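Local coordinates for cytoplasmic protein (Cryptococcus neoformans var. grubii serotype A, PDB 7LPO) that probably hydrolyses steryl beta-glucosides, releasing the sterol from its glucose, as a fungal sterylglucosidase of glycoside hydrolase family 5, at residues A[116-129]-A[246-258]. Numbering follows the deposited sequence.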
ATOM      1  N   TYR A 116     -22.360   0.504 -11.869  1.00 19.28           N
ATOM      2  CA  TYR A 116     -20.924   0.521 -12.081  1.00 17.94           C
ATOM      3  C   TYR A 116     -20.534   1.590 -13.097  1.00 18.84           C
ATOM      4  O   TYR A 116     -21.179   1.742 -14.141  1.00 18.97           O
ATOM      5  CB  TYR A 116     -20.441  -0.858 -12.545  1.00 18.91           C
ATOM      6  CG  TYR A 116     -20.764  -1.973 -11.572  1.00 21.52           C
ATOM      7  CD1 TYR A 116     -20.166  -2.023 -10.319  1.00 22.23           C
ATOM      8  CD2 TYR A 116     -21.669  -2.972 -11.906  1.00 23.66           C
ATOM      9  CE1 TYR A 116     -20.461  -3.037  -9.424  1.00 22.37           C
ATOM     10  CE2 TYR A 116     -21.976  -3.984 -11.022  1.00 23.82           C
ATOM     11  CZ  TYR A 116     -21.364  -4.014  -9.782  1.00 22.54           C
ATOM     12  OH  TYR A 116     -21.673  -5.020  -8.905  1.00 22.10           O
ATOM     13  N   ASP A 117     -19.459   2.321 -12.787  1.00 18.66           N
ATOM     14  CA  ASP A 117     -18.929   3.366 -13.667  1.00 19.07           C
ATOM     15  C   ASP A 117     -18.112   2.686 -14.763  1.00 18.60           C
ATOM     16  O   ASP A 117     -16.889   2.534 -14.673  1.00 18.45           O
ATOM     17  CB  ASP A 117     -18.093   4.369 -12.880  1.00 20.68           C
ATOM     18  CG  ASP A 117     -17.813   5.643 -13.669  1.00 24.21           C
ATOM     19  OD1 ASP A 117     -17.811   5.588 -14.915  1.00 26.00           O
ATOM     20  OD2 ASP A 117     -17.572   6.698 -13.048  1.00 26.64           O
ATOM     21  N   TYR A 118     -18.815   2.263 -15.818  1.00 19.36           N
ATOM     22  CA  TYR A 118     -18.153   1.581 -16.922  1.00 19.47           C
ATOM     23  C   TYR A 118     -17.192   2.499 -17.656  1.00 18.96           C
ATOM     24  O   TYR A 118     -16.192   2.030 -18.206  1.00 21.32           O
ATOM     25  CB  TYR A 118     -19.204   1.016 -17.872  1.00 18.82           C
ATOM     26  CG  TYR A 118     -19.921  -0.152 -17.258  1.00 19.31           C
ATOM     27  CD1 TYR A 118     -19.266  -1.351 -17.073  1.00 23.50           C
ATOM     28  CD2 TYR A 118     -21.241  -0.052 -16.836  1.00 20.42           C
ATOM     29  CE1 TYR A 118     -19.899  -2.435 -16.500  1.00 27.36           C
ATOM     30  CE2 TYR A 118     -21.885  -1.140 -16.250  1.00 24.18           C
ATOM     31  CZ  TYR A 118     -21.199  -2.326 -16.094  1.00 28.13           C
ATOM     32  OH  TYR A 118     -21.795  -3.418 -15.527  1.00 31.71           O
ATOM     33  N   ALA A 119     -17.450   3.805 -17.639  1.00 16.82           N
ATOM     34  CA  ALA A 119     -16.541   4.730 -18.299  1.00 18.07           C
ATOM     35  C   ALA A 119     -15.201   4.783 -17.583  1.00 21.46           C
ATOM     36  O   ALA A 119     -14.149   4.831 -18.230  1.00 23.65           O
ATOM     37  CB  ALA A 119     -17.171   6.119 -18.371  1.00 20.27           C
ATOM     38  N   TYR A 120     -15.207   4.781 -16.248  1.00 23.05           N
ATOM     39  CA  TYR A 120     -13.930   4.791 -15.539  1.00 18.93           C
ATOM     40  C   TYR A 120     -13.197   3.489 -15.760  1.00 16.63           C
ATOM     41  O   TYR A 120     -11.957   3.469 -15.886  1.00 17.31           O
ATOM     42  CB  TYR A 120     -14.142   5.038 -14.048  1.00 18.10           C
ATOM     43  CG  TYR A 120     -12.829   5.275 -13.343  1.00 20.37           C
ATOM     44  CD1 TYR A 120     -12.041   6.365 -13.669  1.00 23.86           C
ATOM     45  CD2 TYR A 120     -12.357   4.387 -12.379  1.00 20.90           C
ATOM     46  CE1 TYR A 120     -10.824   6.585 -13.044  1.00 25.40           C
ATOM     47  CE2 TYR A 120     -11.145   4.604 -11.739  1.00 22.25           C
ATOM     48  CZ  TYR A 120     -10.383   5.701 -12.081  1.00 25.25           C
ATOM     49  OH  TYR A 120      -9.177   5.933 -11.466  1.00 27.91           O
ATOM     50  N   MET A 121     -13.920   2.377 -15.810  1.00 20.06           N
ATOM     51  CA  MET A 121     -13.356   1.092 -16.170  1.00 21.28           C
ATOM     52  C   MET A 121     -12.571   1.166 -17.511  1.00 22.05           C
ATOM     53  O   MET A 121     -11.468   0.681 -17.606  1.00 21.85           O
ATOM     54  CB  MET A 121     -14.442   0.056 -16.334  1.00 19.46           C
ATOM     55  CG  MET A 121     -15.201  -0.280 -15.096  1.00 23.30           C
ATOM     56  SD  MET A 121     -15.902  -1.903 -15.126  1.00 28.83           S
ATOM     57  CE  MET A 121     -16.569  -2.119 -13.549  1.00 29.13           C
ATOM     58  N   ASP A 122     -13.203   1.797 -18.499  1.00 20.34           N
ATOM     59  CA  ASP A 122     -12.552   1.919 -19.815  1.00 21.34           C
ATOM     60  C   ASP A 122     -11.383   2.887 -19.760  1.00 20.42           C
ATOM     61  O   ASP A 122     -10.410   2.724 -20.504  1.00 21.20           O
ATOM     62  CB  ASP A 122     -13.599   2.384 -20.831  1.00 22.93           C
ATOM     63  CG  ASP A 122     -14.656   1.324 -21.120  1.00 26.19           C
ATOM     64  OD1 ASP A 122     -14.422   0.138 -20.849  1.00 29.18           O
ATOM     65  OD2 ASP A 122     -15.727   1.670 -21.640  1.00 29.50           O
ATOM     66  N   TYR A 123     -11.462   3.903 -18.898  1.00 18.06           N
ATOM     67  CA  TYR A 123     -10.309   4.770 -18.695  1.00 18.51           C
ATOM     68  C   TYR A 123      -9.130   3.972 -18.149  1.00 17.98           C
ATOM     69  O   TYR A 123      -7.998   4.107 -18.633  1.00 14.17           O
ATOM     70  CB  TYR A 123     -10.650   5.921 -17.748  1.00 19.13           C
ATOM     71  CG  TYR A 123      -9.402   6.552 -17.174  1.00 21.02           C
ATOM     72  CD1 TYR A 123      -8.687   7.495 -17.897  1.00 20.99           C
ATOM     73  CD2 TYR A 123      -8.914   6.171 -15.924  1.00 22.83           C
ATOM     74  CE1 TYR A 123      -7.532   8.059 -17.389  1.00 22.28           C
ATOM     75  CE2 TYR A 123      -7.755   6.733 -15.406  1.00 22.75           C
ATOM     76  CZ  TYR A 123      -7.072   7.679 -16.143  1.00 23.03           C
ATOM     77  OH  TYR A 123      -5.920   8.244 -15.642  1.00 23.79           O
ATOM     78  N   ILE A 124      -9.375   3.139 -17.130  1.00 15.30           N
ATOM     79  CA  ILE A 124      -8.305   2.314 -16.569  1.00 16.45           C
ATOM     80  C   ILE A 124      -7.691   1.437 -17.651  1.00 18.06           C
ATOM     81  O   ILE A 124      -6.469   1.279 -17.724  1.00 19.67           O
ATOM     82  CB  ILE A 124      -8.825   1.462 -15.398  1.00 17.96           C
ATOM     83  CG1 ILE A 124      -9.088   2.324 -14.163  1.00 18.40           C
ATOM     84  CG2 ILE A 124      -7.828   0.379 -15.065  1.00 17.57           C
ATOM     85  CD1 ILE A 124      -9.899   1.620 -13.088  1.00 17.91           C
ATOM     86  N   ILE A 125      -8.531   0.843 -18.498  1.00 19.03           N
ATOM     87  CA  ILE A 125      -8.034  -0.010 -19.574  1.00 20.07           C
ATOM     88  C   ILE A 125      -7.129   0.782 -20.507  1.00 19.82           C
ATOM     89  O   ILE A 125      -6.076   0.296 -20.931  1.00 20.98           O
ATOM     90  CB  ILE A 125      -9.216  -0.648 -20.330  1.00 22.48           C
ATOM     91  CG1 ILE A 125      -9.737  -1.842 -19.529  1.00 21.38           C
ATOM     92  CG2 ILE A 125      -8.808  -1.041 -21.739  1.00 22.29           C
ATOM     93  CD1 ILE A 125     -11.123  -2.297 -19.932  1.00 20.43           C
ATOM     94  N   ALA A 126      -7.527   2.010 -20.841  1.00 21.80           N
ATOM     95  CA  ALA A 126      -6.694   2.861 -21.683  1.00 20.38           C
ATOM     96  C   ALA A 126      -5.358   3.153 -21.014  1.00 20.63           C
ATOM     97  O   ALA A 126      -4.310   3.134 -21.668  1.00 22.10           O
ATOM     98  CB  ALA A 126      -7.428   4.170 -21.990  1.00 20.27           C
ATOM     99  N   VAL A 127      -5.373   3.445 -19.713  1.00 21.21           N
ATOM    100  CA  VAL A 127      -4.121   3.640 -18.985  1.00 20.01           C
ATOM    101  C   VAL A 127      -3.283   2.370 -19.023  1.00 16.72           C
ATOM    102  O   VAL A 127      -2.078   2.409 -19.279  1.00 19.37           O
ATOM    103  CB  VAL A 127      -4.399   4.082 -17.538  1.00 23.35           C
ATOM    104  CG1 VAL A 127      -3.097   4.131 -16.735  1.00 26.19           C
ATOM    105  CG2 VAL A 127      -5.102   5.425 -17.523  1.00 24.02           C
ATOM    106  N   LEU A 128      -3.913   1.218 -18.791  1.00 17.19           N
ATOM    107  CA  LEU A 128      -3.166  -0.035 -18.828  1.00 19.93           C
ATOM    108  C   LEU A 128      -2.546  -0.273 -20.201  1.00 21.31           C
ATOM    109  O   LEU A 128      -1.431  -0.793 -20.302  1.00 23.04           O
ATOM    110  CB  LEU A 128      -4.076  -1.197 -18.437  1.00 19.10           C
ATOM    111  CG  LEU A 128      -4.565  -1.140 -16.994  1.00 20.64           C
ATOM    112  CD1 LEU A 128      -5.549  -2.265 -16.700  1.00 22.74           C
ATOM    113  CD2 LEU A 128      -3.371  -1.179 -16.021  1.00 21.05           C
ATOM    114  N   ARG A 129      -3.239   0.119 -21.268  1.00 22.54           N
ATOM    115  CA  ARG A 129      -2.685  -0.071 -22.605  1.00 25.32           C
ATOM    116  C   ARG A 129      -1.394   0.719 -22.792  1.00 23.57           C
ATOM    117  O   ARG A 129      -0.429   0.213 -23.375  1.00 22.49           O
ATOM    118  CB  ARG A 129      -3.713   0.330 -23.662  1.00 27.11           C
ATOM    119  CG  ARG A 129      -4.800  -0.713 -23.873  1.00 30.69           C
ATOM    120  CD  ARG A 129      -5.357  -0.644 -25.284  1.00 33.35           C
ATOM    121  NE  ARG A 129      -6.774  -0.986 -25.328  1.00 36.53           N
ATOM    122  CZ  ARG A 129      -7.243  -2.226 -25.414  1.00 40.35           C
ATOM    123  NH1 ARG A 129      -6.402  -3.260 -25.463  1.00 41.15           N
ATOM    124  NH2 ARG A 129      -8.556  -2.433 -25.452  1.00 42.71           N
ATOM    125  N   GLU A 246     -16.161  -6.828 -11.727  1.00 17.60           N
ATOM    126  CA  GLU A 246     -16.611  -6.202 -12.966  1.00 19.86           C
ATOM    127  C   GLU A 246     -15.460  -5.522 -13.697  1.00 19.13           C
ATOM    128  O   GLU A 246     -15.424  -5.507 -14.933  1.00 21.02           O
ATOM    129  CB  GLU A 246     -17.718  -5.194 -12.670  1.00 25.23           C
ATOM    130  CG  GLU A 246     -19.051  -5.813 -12.338  1.00 30.04           C
ATOM    131  CD  GLU A 246     -19.739  -6.405 -13.550  1.00 32.00           C
ATOM    132  OE1 GLU A 246     -19.631  -5.826 -14.651  1.00 32.69           O
ATOM    133  OE2 GLU A 246     -20.388  -7.455 -13.396  1.00 32.43           O
ATOM    134  N   LEU A 247     -14.514  -4.939 -12.957  1.00 19.74           N
ATOM    135  CA  LEU A 247     -13.323  -4.393 -13.601  1.00 17.10           C
ATOM    136  C   LEU A 247     -12.523  -5.506 -14.266  1.00 19.14           C
ATOM    137  O   LEU A 247     -12.156  -5.403 -15.443  1.00 20.58           O
ATOM    138  CB  LEU A 247     -12.468  -3.647 -12.577  1.00 17.01           C
ATOM    139  CG  LEU A 247     -11.119  -3.106 -13.036  1.00 17.24           C
ATOM    140  CD1 LEU A 247     -11.310  -2.229 -14.261  1.00 18.00           C
ATOM    141  CD2 LEU A 247     -10.444  -2.330 -11.905  1.00 18.92           C
ATOM    142  N   ALA A 248     -12.259  -6.589 -13.523  1.00 15.89           N
ATOM    143  CA  ALA A 248     -11.528  -7.725 -14.083  1.00 15.57           C
ATOM    144  C   ALA A 248     -12.228  -8.272 -15.318  1.00 16.24           C
ATOM    145  O   ALA A 248     -11.597  -8.501 -16.355  1.00 16.53           O
ATOM    146  CB  ALA A 248     -11.370  -8.826 -13.035  1.00 15.32           C
ATOM    147  N   LYS A 249     -13.534  -8.518 -15.210  1.00 19.98           N
ATOM    148  CA  LYS A 249     -14.309  -8.963 -16.361  1.00 20.87           C
ATOM    149  C   LYS A 249     -14.172  -7.996 -17.528  1.00 19.65           C
ATOM    150  O   LYS A 249     -14.010  -8.417 -18.678  1.00 20.82           O
ATOM    151  CB  LYS A 249     -15.777  -9.107 -15.963  1.00 23.05           C
ATOM    152  CG  LYS A 249     -16.707  -9.463 -17.103  1.00 26.94           C
ATOM    153  CD  LYS A 249     -17.951 -10.175 -16.573  1.00 32.17           C
ATOM    154  CE  LYS A 249     -19.195  -9.368 -16.845  1.00 36.66           C
ATOM    155  NZ  LYS A 249     -19.463  -9.313 -18.305  1.00 40.51           N
ATOM    156  N   ARG A 250     -14.248  -6.694 -17.251  1.00 17.10           N
ATOM    157  CA  ARG A 250     -14.141  -5.704 -18.316  1.00 17.97           C
ATOM    158  C   ARG A 250     -12.803  -5.814 -19.031  1.00 18.82           C
ATOM    159  O   ARG A 250     -12.742  -5.783 -20.264  1.00 20.33           O
ATOM    160  CB  ARG A 250     -14.321  -4.299 -17.746  1.00 21.04           C
ATOM    161  CG  ARG A 250     -14.449  -3.220 -18.795  1.00 24.15           C
ATOM    162  CD  ARG A 250     -15.893  -3.073 -19.201  1.00 25.67           C
ATOM    163  NE  ARG A 250     -16.128  -1.926 -20.072  1.00 27.22           N
ATOM    164  CZ  ARG A 250     -17.335  -1.565 -20.499  1.00 28.08           C
ATOM    165  NH1 ARG A 250     -18.400  -2.261 -20.118  1.00 28.66           N
ATOM    166  NH2 ARG A 250     -17.483  -0.515 -21.294  1.00 28.03           N
ATOM    167  N   ILE A 251     -11.713  -5.913 -18.267  1.00 20.22           N
ATOM    168  CA  ILE A 251     -10.396  -6.070 -18.871  1.00 20.61           C
ATOM    169  C   ILE A 251     -10.343  -7.358 -19.676  1.00 22.85           C
ATOM    170  O   ILE A 251      -9.805  -7.392 -20.789  1.00 25.58           O
ATOM    171  CB  ILE A 251      -9.300  -6.050 -17.788  1.00 18.78           C
ATOM    172  CG1 ILE A 251      -9.165  -4.667 -17.166  1.00 18.34           C
ATOM    173  CG2 ILE A 251      -7.977  -6.496 -18.369  1.00 15.69           C
ATOM    174  CD1 ILE A 251      -8.398  -4.690 -15.847  1.00 18.82           C
ATOM    175  N   ALA A 252     -10.896  -8.441 -19.123  1.00 21.27           N
ATOM    176  CA  ALA A 252     -10.814  -9.731 -19.796  1.00 22.57           C
ATOM    177  C   ALA A 252     -11.598  -9.737 -21.106  1.00 25.61           C
ATOM    178  O   ALA A 252     -11.188 -10.386 -22.076  1.00 27.65           O
ATOM    179  CB  ALA A 252     -11.316 -10.838 -18.865  1.00 21.51           C
ATOM    180  N   GLU A 253     -12.721  -9.021 -21.159  1.00 29.99           N
ATOM    181  CA  GLU A 253     -13.586  -9.075 -22.331  1.00 28.35           C
ATOM    182  C   GLU A 253     -13.263  -8.009 -23.361  1.00 27.98           C
ATOM    183  O   GLU A 253     -13.435  -8.257 -24.559  1.00 29.58           O
ATOM    184  CB  GLU A 253     -15.054  -8.936 -21.921  1.00 29.43           C
ATOM    185  CG  GLU A 253     -15.569 -10.102 -21.114  1.00 33.65           C
ATOM    186  CD  GLU A 253     -17.012  -9.940 -20.713  1.00 40.03           C
ATOM    187  OE1 GLU A 253     -17.584  -8.847 -20.925  1.00 42.83           O
ATOM    188  OE2 GLU A 253     -17.578 -10.912 -20.178  1.00 43.46           O
ATOM    189  N   GLU A 254     -12.809  -6.832 -22.930  1.00 23.73           N
ATOM    190  CA  GLU A 254     -12.572  -5.716 -23.836  1.00 23.69           C
ATOM    191  C   GLU A 254     -11.103  -5.465 -24.124  1.00 22.70           C
ATOM    192  O   GLU A 254     -10.798  -4.722 -25.064  1.00 24.60           O
ATOM    193  CB  GLU A 254     -13.183  -4.428 -23.268  1.00 26.00           C
ATOM    194  CG  GLU A 254     -14.700  -4.454 -23.180  1.00 29.84           C
ATOM    195  CD  GLU A 254     -15.361  -4.568 -24.551  1.00 31.18           C
ATOM    196  OE1 GLU A 254     -14.988  -3.789 -25.473  1.00 30.20           O
ATOM    197  OE2 GLU A 254     -16.243  -5.443 -24.697  1.00 30.66           O
ATOM    198  N   ALA A 255     -10.190  -6.039 -23.347  1.00 24.32           N
ATOM    199  CA  ALA A 255      -8.763  -5.830 -23.558  1.00 24.29           C
ATOM    200  C   ALA A 255      -8.000  -7.057 -23.068  1.00 23.40           C
ATOM    201  O   ALA A 255      -7.101  -6.977 -22.237  1.00 25.40           O
ATOM    202  CB  ALA A 255      -8.296  -4.557 -22.855  1.00 27.13           C
ATOM    203  N   GLY A 256      -8.366  -8.230 -23.583  1.00 19.20           N
ATOM    204  CA  GLY A 256      -7.780  -9.471 -23.093  1.00 20.50           C
ATOM    205  C   GLY A 256      -6.289  -9.564 -23.308  1.00 22.31           C
ATOM    206  O   GLY A 256      -5.611 -10.335 -22.609  1.00 23.29           O
ATOM    207  N   ASP A 257      -5.755  -8.813 -24.270  1.00 26.02           N
ATOM    208  CA  ASP A 257      -4.337  -8.774 -24.577  1.00 26.55           C
ATOM    209  C   ASP A 257      -3.501  -8.208 -23.437  1.00 27.51           C
ATOM    210  O   ASP A 257      -2.290  -8.424 -23.411  1.00 30.36           O
ATOM    211  CB  ASP A 257      -4.104  -7.912 -25.802  1.00 31.85           C
ATOM    212  CG  ASP A 257      -4.728  -6.516 -25.647  1.00 42.40           C
ATOM    213  OD1 ASP A 257      -5.956  -6.365 -25.885  1.00 45.42           O
ATOM    214  OD2 ASP A 257      -3.995  -5.566 -25.273  1.00 49.26           O
ATOM    215  N   LEU A 258      -4.136  -7.514 -22.492  1.00 26.41           N
ATOM    216  CA  LEU A 258      -3.400  -6.984 -21.351  1.00 25.80           C
ATOM    217  C   LEU A 258      -3.055  -8.077 -20.354  1.00 24.18           C
ATOM    218  O   LEU A 258      -2.087  -7.944 -19.599  1.00 25.72           O
ATOM    219  CB  LEU A 258      -4.229  -5.907 -20.654  1.00 26.66           C
ATOM    220  CG  LEU A 258      -4.601  -4.639 -21.421  1.00 28.67           C
ATOM    221  CD1 LEU A 258      -5.597  -3.834 -20.605  1.00 31.91           C
ATOM    222  CD2 LEU A 258      -3.376  -3.829 -21.731  1.00 27.95           C
TER
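Two neighbouring helices on the outside of the TIM barrel of this family 5 glycosidase, 118-129 and 246-254, pack against each other, with Arg250 as a knob among Tyr118, Met121, Asp122 and Ile125. The segment axes approach to 10.0 Å and cross at -57°. A long residue suits this place because its stem is apolar and its tip charged: Arg250 CG lies 3.6 Å from Ile125 CD1, while the guanidinium reaches the partly exposed Asp122. A bend at chi2 (88°) turns the otherwise extended end of the chain toward that carboxylate, which it grips side-on: NE to Asp122 OD1 and NH2 to Asp122 OD2, each 2.8 Å. Both oxygens are met on their syn side, and the carboxylate and guanidinium planes are 32° apart. Tyr118 CB lies over one guanidinium face, toward its margin.

Beneath this salt bridge, branched aliphatic residues fill the interface toward the barrel. Ile125 CG1 meets Ile251 CG1 at 3.7 Å, and its other branch, CG2, rests on Ala255 CB, whose small methyl allows close approach. Leu128 reaches Ile251 CD1 with CD1 and Leu258 CD1 with CB, and also touches Val263 of barrel strand 263-267; Leu247, beside Ile124, reaches Phe103 of strand 98-104.

Just before helix 118-129, the methylene CG of Glu246 makes a CH-pi contact over one face of the Tyr116 ring, 3.8 Å from its centroid, and Met121 CE packs against Glu246 CB. At the far end, Arg129 ties down the C-terminus of helix 246-254 and the 3-10 turn after it. Its guanidinium edge serves two acceptors: NH2 donates to the helix-end carbonyl Glu254 O at 3.2 Å, and NH1 forms a salt bridge with Asp257, using the syn lone pair of OD1, also at 3.2 Å.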